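Local structure of cell division control protein 4 (3V7D) at residues Lys25-Asn28 and Tyr29-Phe32; Leu74-Lys77 and Leu78-Tyr82; Glu97-Phe100 and Ile101-Trp105; Arg118-Thr122 and Ser123-Cys127; Ser367-Ala370 and Asp371-Arg375. The protein recognises phosphorylated target proteins, among them the CDK inhibitor SIC1, as the substrate-binding subunit of an SCF E3 ubiquitin ligase. The protein carries 1 engineered substitution. All blocks are in the same frame, centred on the assembly; numbering follows the deposited sequence.

Contact 1. Residues Lys25-Asn28 and Tyr29-Phe32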
# COMPACT_ATOMS: atom_id res chain seq x y z
N LYS B 25 -0.94 18.89 17.42
CA LYS B 25 -0.03 19.41 16.41
C LYS B 25 1.42 19.09 16.77
O LYS B 25 2.24 18.79 15.90
CB LYS B 25 -0.24 20.92 16.28
CG LYS B 25 0.48 21.57 15.13
CD LYS B 25 0.07 23.03 14.96
CE LYS B 25 -1.42 23.19 14.70
NZ LYS B 25 -1.69 23.99 13.47
N ILE B 26 1.72 19.13 18.06
CA ILE B 26 3.07 18.84 18.56
C ILE B 26 3.44 17.38 18.33
O ILE B 26 4.55 17.07 17.89
CB ILE B 26 3.19 19.21 20.06
CG1 ILE B 26 3.05 20.72 20.25
CG2 ILE B 26 4.53 18.74 20.62
CD1 ILE B 26 3.02 21.17 21.71
N PHE B 27 2.50 16.48 18.61
CA PHE B 27 2.74 15.06 18.42
C PHE B 27 2.88 14.67 16.95
O PHE B 27 3.60 13.74 16.62
CB PHE B 27 1.65 14.22 19.10
CG PHE B 27 1.72 14.26 20.60
CD1 PHE B 27 2.84 13.79 21.27
CD2 PHE B 27 0.66 14.76 21.34
CE1 PHE B 27 2.91 13.82 22.65
CE2 PHE B 27 0.72 14.79 22.73
CZ PHE B 27 1.84 14.32 23.38
N ASN B 28 2.20 15.40 16.07
CA ASN B 28 2.33 15.16 14.63
C ASN B 28 3.72 15.52 14.09
O ASN B 28 4.07 15.11 12.98
CB ASN B 28 1.25 15.90 13.85
CG ASN B 28 -0.10 15.21 13.93
OD1 ASN B 28 -0.18 13.98 13.88
ND2 ASN B 28 -1.17 16.00 14.06
N TYR B 29 4.49 16.28 14.86
CA TYR B 29 5.85 16.63 14.46
C TYR B 29 6.86 15.62 14.98
O TYR B 29 8.05 15.75 14.74
CB TYR B 29 6.22 18.02 14.98
CG TYR B 29 5.61 19.16 14.21
CD1 TYR B 29 5.62 19.18 12.82
CD2 TYR B 29 5.01 20.23 14.87
CE1 TYR B 29 5.06 20.22 12.11
CE2 TYR B 29 4.44 21.27 14.17
CZ TYR B 29 4.47 21.27 12.79
OH TYR B 29 3.91 22.31 12.10
N LEU B 30 6.37 14.62 15.71
CA LEU B 30 7.26 13.63 16.30
C LEU B 30 7.29 12.33 15.51
O LEU B 30 6.34 11.98 14.81
CB LEU B 30 6.86 13.35 17.75
CG LEU B 30 7.20 14.47 18.75
CD1 LEU B 30 6.56 14.21 20.09
CD2 LEU B 30 8.70 14.60 18.89
N GLN B 31 8.41 11.61 15.61
CA GLN B 31 8.51 10.27 15.07
C GLN B 31 7.77 9.32 16.00
O GLN B 31 7.54 9.65 17.16
CB GLN B 31 9.97 9.84 14.95
CG GLN B 31 10.78 10.68 13.99
CD GLN B 31 12.26 10.42 14.12
OE1 GLN B 31 12.71 9.81 15.09
NE2 GLN B 31 13.04 10.88 13.15
N PHE B 32 7.41 8.15 15.49
CA PHE B 32 6.58 7.22 16.26
C PHE B 32 7.25 6.79 17.57
O PHE B 32 6.57 6.52 18.56
CB PHE B 32 6.19 6.00 15.42
CG PHE B 32 7.25 4.93 15.35
CD1 PHE B 32 7.30 3.91 16.29
CD2 PHE B 32 8.17 4.92 14.32
CE1 PHE B 32 8.26 2.92 16.22
CE2 PHE B 32 9.13 3.94 14.24
CZ PHE B 32 9.18 2.94 15.19
O HOH W 1 3.97 11.69 12.52

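Contact 2. Residues Leu74-Lys77 and Leu78-Tyr82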
# COMPACT_ATOMS: atom_id res chain seq x y z
N LEU B 74 -9.26 -0.93 6.02
CA LEU B 74 -8.35 -1.28 7.10
C LEU B 74 -9.08 -1.22 8.44
O LEU B 74 -8.99 -2.15 9.24
CB LEU B 74 -7.13 -0.37 7.14
CG LEU B 74 -6.21 -0.64 8.34
CD1 LEU B 74 -5.50 -1.98 8.18
CD2 LEU B 74 -5.20 0.48 8.57
N ASN B 75 -9.79 -0.11 8.66
CA ASN B 75 -10.55 0.11 9.89
C ASN B 75 -11.53 -1.01 10.20
O ASN B 75 -11.60 -1.49 11.33
CB ASN B 75 -11.30 1.43 9.82
CG ASN B 75 -10.61 2.53 10.58
OD1 ASN B 75 -9.96 2.28 11.60
ND2 ASN B 75 -10.73 3.76 10.09
N LEU B 76 -12.28 -1.42 9.19
CA LEU B 76 -13.25 -2.50 9.32
C LEU B 76 -12.56 -3.81 9.69
O LEU B 76 -12.98 -4.52 10.61
CB LEU B 76 -14.03 -2.67 8.02
CG LEU B 76 -15.16 -3.69 8.10
CD1 LEU B 76 -16.18 -3.25 9.14
CD2 LEU B 76 -15.80 -3.85 6.75
N LYS B 77 -11.51 -4.14 8.95
CA LYS B 77 -10.70 -5.32 9.23
C LYS B 77 -10.17 -5.31 10.67
O LYS B 77 -10.16 -6.34 11.35
CB LYS B 77 -9.54 -5.39 8.23
CG LYS B 77 -8.68 -6.63 8.34
CD LYS B 77 -7.64 -6.68 7.22
CE LYS B 77 -6.21 -6.61 7.75
NZ LYS B 77 -5.19 -6.58 6.64
N LEU B 78 -9.75 -4.13 11.13
CA LEU B 78 -9.28 -3.96 12.51
C LEU B 78 -10.39 -4.15 13.54
O LEU B 78 -10.16 -4.68 14.63
CB LEU B 78 -8.60 -2.59 12.68
CG LEU B 78 -7.21 -2.46 12.04
CD1 LEU B 78 -6.62 -1.08 12.28
CD2 LEU B 78 -6.29 -3.55 12.57
N SER B 79 -11.60 -3.71 13.19
CA SER B 79 -12.74 -3.87 14.07
C SER B 79 -13.11 -5.34 14.22
O SER B 79 -13.48 -5.79 15.31
CB SER B 79 -13.94 -3.09 13.54
OG SER B 79 -15.06 -3.26 14.38
N GLN B 80 -13.01 -6.08 13.12
CA GLN B 80 -13.26 -7.51 13.12
C GLN B 80 -12.23 -8.24 13.98
O GLN B 80 -12.57 -9.17 14.72
CB GLN B 80 -13.24 -8.06 11.69
CG GLN B 80 -14.32 -7.49 10.77
CD GLN B 80 -14.18 -7.95 9.33
OE1 GLN B 80 -13.13 -8.45 8.92
NE2 GLN B 80 -15.25 -7.78 8.55
N LYS B 81 -10.98 -7.80 13.90
CA LYS B 81 -9.90 -8.42 14.64
C LYS B 81 -9.91 -8.01 16.11
O LYS B 81 -9.73 -8.85 16.99
CB LYS B 81 -8.55 -8.07 14.00
CG LYS B 81 -7.36 -8.80 14.60
CD LYS B 81 -6.07 -8.42 13.90
CE LYS B 81 -4.86 -9.10 14.54
NZ LYS B 81 -3.58 -8.67 13.92
N TYR B 82 -10.13 -6.72 16.37
CA TYR B 82 -10.16 -6.21 17.75
C TYR B 82 -11.50 -5.57 18.10
O TYR B 82 -11.59 -4.34 18.20
CB TYR B 82 -9.06 -5.17 17.95
CG TYR B 82 -7.67 -5.64 17.61
CD1 TYR B 82 -6.94 -6.43 18.49
CD2 TYR B 82 -7.06 -5.27 16.42
CE1 TYR B 82 -5.66 -6.85 18.18
CE2 TYR B 82 -5.79 -5.68 16.10
CZ TYR B 82 -5.09 -6.47 16.99
OH TYR B 82 -3.82 -6.88 16.67

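Contact 3. Residues Glu97-Phe100 and Ile101-Trp105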
# COMPACT_ATOMS: atom_id res chain seq x y z
N GLU B 97 2.54 -3.23 15.09
CA GLU B 97 2.76 -4.53 14.45
C GLU B 97 3.41 -4.35 13.08
O GLU B 97 4.39 -5.02 12.75
CB GLU B 97 1.46 -5.32 14.34
CG GLU B 97 1.61 -6.63 13.57
CD GLU B 97 0.41 -7.55 13.69
OE1 GLU B 97 -0.72 -7.05 13.86
OE2 GLU B 97 0.60 -8.78 13.62
N ASN B 98 2.88 -3.43 12.29
CA ASN B 98 3.42 -3.18 10.96
C ASN B 98 4.84 -2.62 10.96
O ASN B 98 5.65 -2.95 10.10
CB ASN B 98 2.50 -2.27 10.15
CG ASN B 98 1.29 -3.00 9.60
OD1 ASN B 98 0.15 -2.66 9.90
ND2 ASN B 98 1.55 -4.03 8.80
N ILE B 99 5.15 -1.76 11.93
CA ILE B 99 6.47 -1.14 11.95
C ILE B 99 7.51 -2.16 12.43
O ILE B 99 8.66 -2.13 12.01
CB ILE B 99 6.49 0.17 12.79
CG1 ILE B 99 7.61 1.10 12.31
CG2 ILE B 99 6.60 -0.12 14.28
CD1 ILE B 99 7.40 1.65 10.92
N PHE B 100 7.07 -3.08 13.29
CA PHE B 100 7.93 -4.15 13.79
C PHE B 100 8.28 -5.09 12.64
O PHE B 100 9.45 -5.44 12.44
CB PHE B 100 7.22 -4.92 14.91
CG PHE B 100 7.87 -6.23 15.28
CD1 PHE B 100 9.02 -6.25 16.06
CD2 PHE B 100 7.32 -7.43 14.87
CE1 PHE B 100 9.63 -7.46 16.41
CE2 PHE B 100 7.92 -8.64 15.21
CZ PHE B 100 9.07 -8.65 15.98
N ILE B 101 7.27 -5.50 11.89
CA ILE B 101 7.45 -6.38 10.75
C ILE B 101 8.34 -5.73 9.68
O ILE B 101 9.26 -6.36 9.16
CB ILE B 101 6.09 -6.79 10.15
CG1 ILE B 101 5.36 -7.71 11.13
CG2 ILE B 101 6.26 -7.46 8.78
CD1 ILE B 101 3.95 -8.06 10.71
N LEU B 102 8.07 -4.46 9.37
CA LEU B 102 8.83 -3.75 8.34
C LEU B 102 10.31 -3.66 8.71
O LEU B 102 11.18 -3.84 7.87
CB LEU B 102 8.26 -2.36 8.09
CG LEU B 102 8.96 -1.55 6.99
CD1 LEU B 102 8.88 -2.29 5.65
CD2 LEU B 102 8.39 -0.15 6.86
N LYS B 103 10.58 -3.37 9.98
CA LYS B 103 11.96 -3.27 10.46
C LYS B 103 12.71 -4.58 10.26
O LYS B 103 13.90 -4.57 9.92
CB LYS B 103 12.01 -2.84 11.92
CG LYS B 103 12.07 -1.33 12.10
CD LYS B 103 12.00 -0.93 13.57
CE LYS B 103 12.55 0.47 13.79
NZ LYS B 103 11.94 1.47 12.86
N ASN B 104 12.02 -5.70 10.46
CA ASN B 104 12.62 -7.01 10.20
C ASN B 104 12.96 -7.19 8.71
O ASN B 104 14.08 -7.59 8.38
CB ASN B 104 11.72 -8.14 10.69
CG ASN B 104 11.58 -8.15 12.20
OD1 ASN B 104 12.44 -7.63 12.92
ND2 ASN B 104 10.51 -8.75 12.69
N TRP B 105 12.01 -6.90 7.84
CA TRP B 105 12.23 -6.92 6.39
C TRP B 105 13.44 -6.06 5.99
O TRP B 105 14.18 -6.42 5.08
CB TRP B 105 11.00 -6.39 5.65
CG TRP B 105 9.92 -7.39 5.38
CD1 TRP B 105 8.86 -7.70 6.19
CD2 TRP B 105 9.77 -8.20 4.20
NE1 TRP B 105 8.07 -8.65 5.59
CE2 TRP B 105 8.60 -8.98 4.37
CE3 TRP B 105 10.51 -8.35 3.02
CZ2 TRP B 105 8.17 -9.89 3.41
CZ3 TRP B 105 10.07 -9.25 2.06
CH2 TRP B 105 8.91 -10.01 2.26

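Contact 4. Residues Arg118-Thr122 and Ser123-Cys127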
# COMPACT_ATOMS: atom_id res chain seq x y z
N ARG B 118 6.97 -29.83 0.15
CA ARG B 118 6.86 -30.52 -1.14
C ARG B 118 5.98 -29.73 -2.10
O ARG B 118 4.92 -29.22 -1.71
CB ARG B 118 6.27 -31.92 -0.94
CG ARG B 118 5.95 -32.64 -2.25
CD ARG B 118 5.33 -34.02 -2.01
NE ARG B 118 6.17 -34.86 -1.17
CZ ARG B 118 7.13 -35.66 -1.63
NH1 ARG B 118 7.37 -35.73 -2.94
NH2 ARG B 118 7.85 -36.39 -0.79
N GLY B 119 6.42 -29.63 -3.35
CA GLY B 119 5.65 -28.94 -4.38
C GLY B 119 4.85 -29.91 -5.23
O GLY B 119 4.23 -30.83 -4.71
N HIS B 120 4.87 -29.70 -6.54
CA HIS B 120 4.13 -30.55 -7.47
C HIS B 120 4.98 -31.69 -8.02
O HIS B 120 6.18 -31.76 -7.77
CB HIS B 120 3.57 -29.71 -8.64
CG HIS B 120 2.45 -28.80 -8.25
ND1 HIS B 120 1.16 -28.97 -8.71
CD2 HIS B 120 2.42 -27.73 -7.43
CE1 HIS B 120 0.39 -28.03 -8.20
NE2 HIS B 120 1.13 -27.26 -7.42
N MET B 121 4.35 -32.58 -8.78
CA MET B 121 5.06 -33.69 -9.41
C MET B 121 5.98 -33.21 -10.53
O MET B 121 6.94 -33.90 -10.88
CB MET B 121 4.08 -34.75 -9.92
CG MET B 121 3.60 -35.70 -8.83
SD MET B 121 2.32 -36.84 -9.40
CE MET B 121 0.88 -35.79 -9.34
N THR B 122 5.69 -32.05 -11.09
CA THR B 122 6.58 -31.43 -12.07
C THR B 122 7.39 -30.34 -11.38
O THR B 122 6.98 -29.80 -10.35
CB THR B 122 5.81 -30.84 -13.26
OG1 THR B 122 4.84 -29.89 -12.80
CG2 THR B 122 5.09 -31.94 -14.03
N SER B 123 8.55 -30.01 -11.95
CA SER B 123 9.46 -29.05 -11.33
C SER B 123 9.05 -27.60 -11.59
O SER B 123 9.52 -26.69 -10.91
CB SER B 123 10.89 -29.30 -11.79
OG SER B 123 11.02 -29.09 -13.18
N VAL B 124 8.17 -27.40 -12.56
CA VAL B 124 7.72 -26.05 -12.91
C VAL B 124 6.33 -25.76 -12.34
O VAL B 124 5.39 -26.51 -12.58
CB VAL B 124 7.69 -25.84 -14.43
CG1 VAL B 124 7.23 -24.43 -14.76
CG2 VAL B 124 9.05 -26.12 -15.05
N ILE B 125 6.23 -24.68 -11.59
CA ILE B 125 4.94 -24.22 -11.08
C ILE B 125 4.46 -23.07 -11.96
O ILE B 125 5.22 -22.15 -12.25
CB ILE B 125 5.07 -23.72 -9.63
CG1 ILE B 125 5.70 -24.80 -8.75
CG2 ILE B 125 3.72 -23.29 -9.08
CD1 ILE B 125 5.02 -26.14 -8.84
N THR B 126 3.21 -23.13 -12.40
CA THR B 126 2.72 -22.20 -13.41
C THR B 126 1.95 -21.02 -12.84
O THR B 126 1.85 -19.97 -13.46
CB THR B 126 1.81 -22.90 -14.43
OG1 THR B 126 0.65 -23.42 -13.76
CG2 THR B 126 2.56 -24.04 -15.11
N CYS B 127 1.39 -21.19 -11.65
CA CYS B 127 0.60 -20.13 -11.04
C CYS B 127 0.49 -20.29 -9.54
O CYS B 127 0.55 -21.40 -9.01
CB CYS B 127 -0.79 -20.06 -11.68
SG CYS B 127 -1.65 -21.65 -11.83

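Contact 5. Residues Ser367-Ala370 and Asp371-Arg375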
# COMPACT_ATOMS: atom_id res chain seq x y z
N SER B 367 7.71 -2.76 -13.49
CA SER B 367 7.81 -3.61 -14.67
C SER B 367 9.13 -4.38 -14.68
O SER B 367 10.16 -3.90 -14.20
CB SER B 367 7.71 -2.76 -15.93
OG SER B 367 8.76 -1.79 -15.96
N ALA B 368 9.07 -5.59 -15.23
CA ALA B 368 10.22 -6.48 -15.25
C ALA B 368 10.34 -7.13 -16.63
O ALA B 368 9.33 -7.49 -17.23
CB ALA B 368 10.10 -7.53 -14.16
N ALA B 369 11.57 -7.29 -17.11
CA ALA B 369 11.80 -7.71 -18.48
C ALA B 369 12.69 -8.94 -18.58
O ALA B 369 13.31 -9.35 -17.60
CB ALA B 369 12.39 -6.55 -19.29
N ALA B 370 12.77 -9.52 -19.78
CA ALA B 370 13.48 -10.77 -20.01
C ALA B 370 15.00 -10.62 -20.03
O ALA B 370 15.73 -11.59 -20.22
CB ALA B 370 13.00 -11.43 -21.30
N ASP B 371 15.49 -9.39 -19.86
CA ASP B 371 16.93 -9.15 -19.81
C ASP B 371 17.41 -9.02 -18.37
O ASP B 371 18.58 -8.73 -18.12
CB ASP B 371 17.29 -7.89 -20.60
CG ASP B 371 16.62 -6.64 -20.06
OD1 ASP B 371 15.77 -6.76 -19.15
OD2 ASP B 371 16.95 -5.53 -20.54
N GLY B 372 16.49 -9.23 -17.43
CA GLY B 372 16.82 -9.16 -16.01
C GLY B 372 16.64 -7.78 -15.40
O GLY B 372 17.00 -7.56 -14.24
N SER B 373 16.09 -6.85 -16.17
CA SER B 373 15.88 -5.49 -15.69
C SER B 373 14.52 -5.35 -15.01
O SER B 373 13.54 -5.97 -15.41
CB SER B 373 16.00 -4.48 -16.83
OG SER B 373 15.03 -4.73 -17.83
N ILE B 374 14.49 -4.51 -13.98
CA ILE B 374 13.26 -4.18 -13.28
C ILE B 374 13.21 -2.66 -13.16
O ILE B 374 14.21 -2.03 -12.82
CB ILE B 374 13.25 -4.80 -11.87
CG1 ILE B 374 13.34 -6.32 -11.95
CG2 ILE B 374 12.01 -4.37 -11.09
CD1 ILE B 374 13.75 -6.97 -10.65
N ARG B 375 12.05 -2.08 -13.45
CA ARG B 375 11.90 -0.62 -13.40
C ARG B 375 10.72 -0.20 -12.53
O ARG B 375 9.64 -0.77 -12.60
CB ARG B 375 11.70 -0.05 -14.80
CG ARG B 375 12.88 -0.24 -15.73
CD ARG B 375 13.92 0.84 -15.54
NE ARG B 375 15.06 0.63 -16.43
CZ ARG B 375 16.06 1.49 -16.58
NH1 ARG B 375 16.08 2.62 -15.89
NH2 ARG B 375 17.05 1.21 -17.42

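Contact 1. Residues Lys25-Asn28 and Tyr29-Phe32
A type I beta turn from Phe27 to Leu30 takes the chain out of the helix that carries Lys25 to Phe27. It is closed by Leu30 N, which donates to Phe27 O at 3.0 Å. One residue earlier, Tyr29 N donates to Ile26 O at 3.1 Å. Both bonds reach back three residues, and each donor sits well above the plane of its carbonyl. Beyond the turn the backbone is extended at Leu30 and Gln31, and Gln31 is the N-cap of the next helix. The Tyr29 side chain folds back along the helix it has just left. Its CG lies beside its own backbone N, chi1 -76°, which lays the ring along Lys25. Tyr29 CD2 is 3.3 Å from Lys25 O, an oblique approach of ring to carbonyl. The aliphatic part of Lys25 runs alongside the ring and points the same way, with Lys25 CG 4.1 Å from Tyr29 CE2. Further along the turn, one methyl of Leu30 meets the Phe27 ring at a slant, Leu30 CD1 to Phe27 CD1 3.9 Å. Phe27 goes inward, against Ile15, Ile48, Ile49 and Leu55. Lys25, Ile26, Tyr29 and Leu30 also pack on the chain of the partner protein, where Lys25 NZ has a long, weak ionic contact with an acidic side chain of that chain. This tight turn, running from the end of one helix into the N-cap of the next, joins helix 20-27 to helix 32-39 in the F-box.

Contact 2. Residues Leu74-Lys77 and Leu78-Tyr82
Leu74 and Leu78, one helical turn apart, make the apolar part of this contact. Leu74 CG stands 4.0 Å from Leu78 CD1, and the two side chains slant across each other. Leu78 CG, anti to the carbonyl carbon with chi1 -74°, hangs over the preceding turn, 3.3 Å from Leu74 O. The backbone bonds are those of a regular alpha helix. Leu78 N donates to Leu74 O at 2.8 Å, Ser79 N to Asn75 O at 2.9 Å, and Gln80 N to Leu76 O at 3.0 Å. Lys81 N to Lys77 O continues the series. On the outer surface the extended Gln80 side chain reaches back to Leu76, where its NE2 is 4.1 Å from Leu76 CG, an oblique packing contact. At the C-terminal end Lys81 CG rests over one face of the Tyr82 ring, toward its rim. Lys81 NZ makes a weak hydrogen bond to Tyr82 OH. Tyr82 is the first residue to leave helical geometry. Helix 71-81 lies against helix 87-106: Leu78 packs on Leu91 and Ser94, Ser79 touches Arg90, and Tyr82 O accepts a hydrogen bond from Arg90 NE.

Contact 3. Residues Glu97-Phe100 and Ile101-Trp105
Leu102 N donates to Asn98 O at 2.9 Å, the shortest of four backbone bonds that join these two turns of helix. Ile101 N to Glu97 O at 3.0 Å is the straightest, with 166° at the hydrogen. Lys103 N to Ile99 O and Asn104 N to Phe100 O complete the set. With CG1 of Ile101 opposite its carbonyl carbon, chi1 -69°, the chain doubles back along Glu97. The two side chains run side by side, with Glu97 CG 4.0 Å from Ile101 CD1. All of this belongs to helix 87-106, the long helix that runs from the F-box side to the WD40 propeller. Near its propeller end Asn104 reaches back over Phe100. Asn104 ND2 sits above one face of the ring, toward its rim, 3.6 Å from Phe100 CZ. Amide and ring are steeply inclined, 78° apart. The amide's hydrogen bond goes elsewhere, from ND2 to Phe463 O. Replacing the amide by an alanine methyl is likely to leave Phe463 O without this donor and to uncover the Phe100 face. Trp105 follows, stacked on Phe463, with its NE1 bonded to Gly443 O.

Contact 4. Residues Arg118-Thr122 and Ser123-Cys127
His120 and Ile125 meet at about a right angle in the first WD40 repeat, where the chain turns from strand 113-118 into strand 125-131. The tip of Ile125 touches the imidazole: its CD1 lies 3.4 Å from His120 CD2 and 3.7 Å from His120 CG. The same methyl is 3.9 Å from His120 CB, so it follows the carbon side of the residue from CB to CD2. The approach is oblique to the ring. Ile125 CG1 points away from the carbonyl carbon, chi1 -54°, and a further bend at chi2, -52°, brings CD1 up against the imidazole. The histidine presents carbon atoms to the isoleucine, while both its nitrogens are used by other residues: ND1 is hydrogen-bonded to Asp141 OD1, and NE2 to Thr137 OG1. These two bonds fix the rotation of the ring. A histidine held in this way by an aspartate and a hydroxyl is a hallmark of WD40 repeats. Asp141 OD2 also accepts from Met121 N, which ties the carboxylate to the turn as well. Val124 packs on a polar side chain of the bound peptide. Across the turn there is one weak bond. Thr122 OG1 stands between its backbone N and carbonyl carbon, chi1 57°, and from there donates to Val124 O at 3.4 Å.

Contact 5. Residues Ser367-Ala370 and Asp371-Arg375
Ser367 and Arg375 face each other as a hydrogen-bonded pair at the tight end of this antiparallel hairpin in WD repeat 6. Arg375 N donates to Ser367 O at 2.7 Å, and Ser367 N to Arg375 O at 2.9 Å; both bonds are nearly straight. Next along, Ala368 and Ile374 form a non-hydrogen-bonded pair, with Ala368 CB 4.1 Å from Ile374 CG1. Ala369 N to Ser373 O, 2.9 Å, closes this part. The other end is a type I turn, held by a longer bond, Gly372 N to Ala369 O at 3.2 Å. Here Ala370 and Asp371 are partly exposed, and Ala370 packs on a polar side chain of the bound peptide. Asp371 CG is flanked by its own N and carbonyl carbon, chi1 61°, which sets OD1 3.4 Å from Ala369 CB. OD1 accepts from Ser373 OG at 2.5 Å, on the syn lone pair, and from Ser373 N at 3.0 Å, above the carboxylate plane; the second bond makes an Asx turn. OD2 is bonded to Thr352 OG1. Loss of the carboxylate, as with an alanine here, is likely to deprive Ser373 N, Ser373 OG and Thr352 OG1 of this partner and free the turn to move. His351 binds Ser373 OG and Ser367 OG, and Trp377 NE1 also bonds Ser367 OG, as in the histidine-serine-tryptophan network of WD40 repeats. Strands 364-369 and 373-378 are the middle pair of a four-stranded blade, between strands 355-360 and 384-389.

In the fold
The five contacts follow one another along the chain. Each is local, so none nests within another or crosses it. Contact 1 turns the chain between two F-box helices. Contacts 2 and 3 lie on successive helices, 71-81 and 87-106, and meet where Lys81 and Glu97 form a weak ion pair. Contact 3 also touches contact 1: Phe32 packs on Ile99 and Lys103. It thus ties the F-box helices to the propeller. Contact 4 closes the loop that enters the sheet of WD repeat 1, and contact 5 closes a hairpin in WD repeat 6. Their centres are about 24 Å apart, and both reach the bound peptide. Contacts 1 and 4 lie about 49 Å apart, centre to centre.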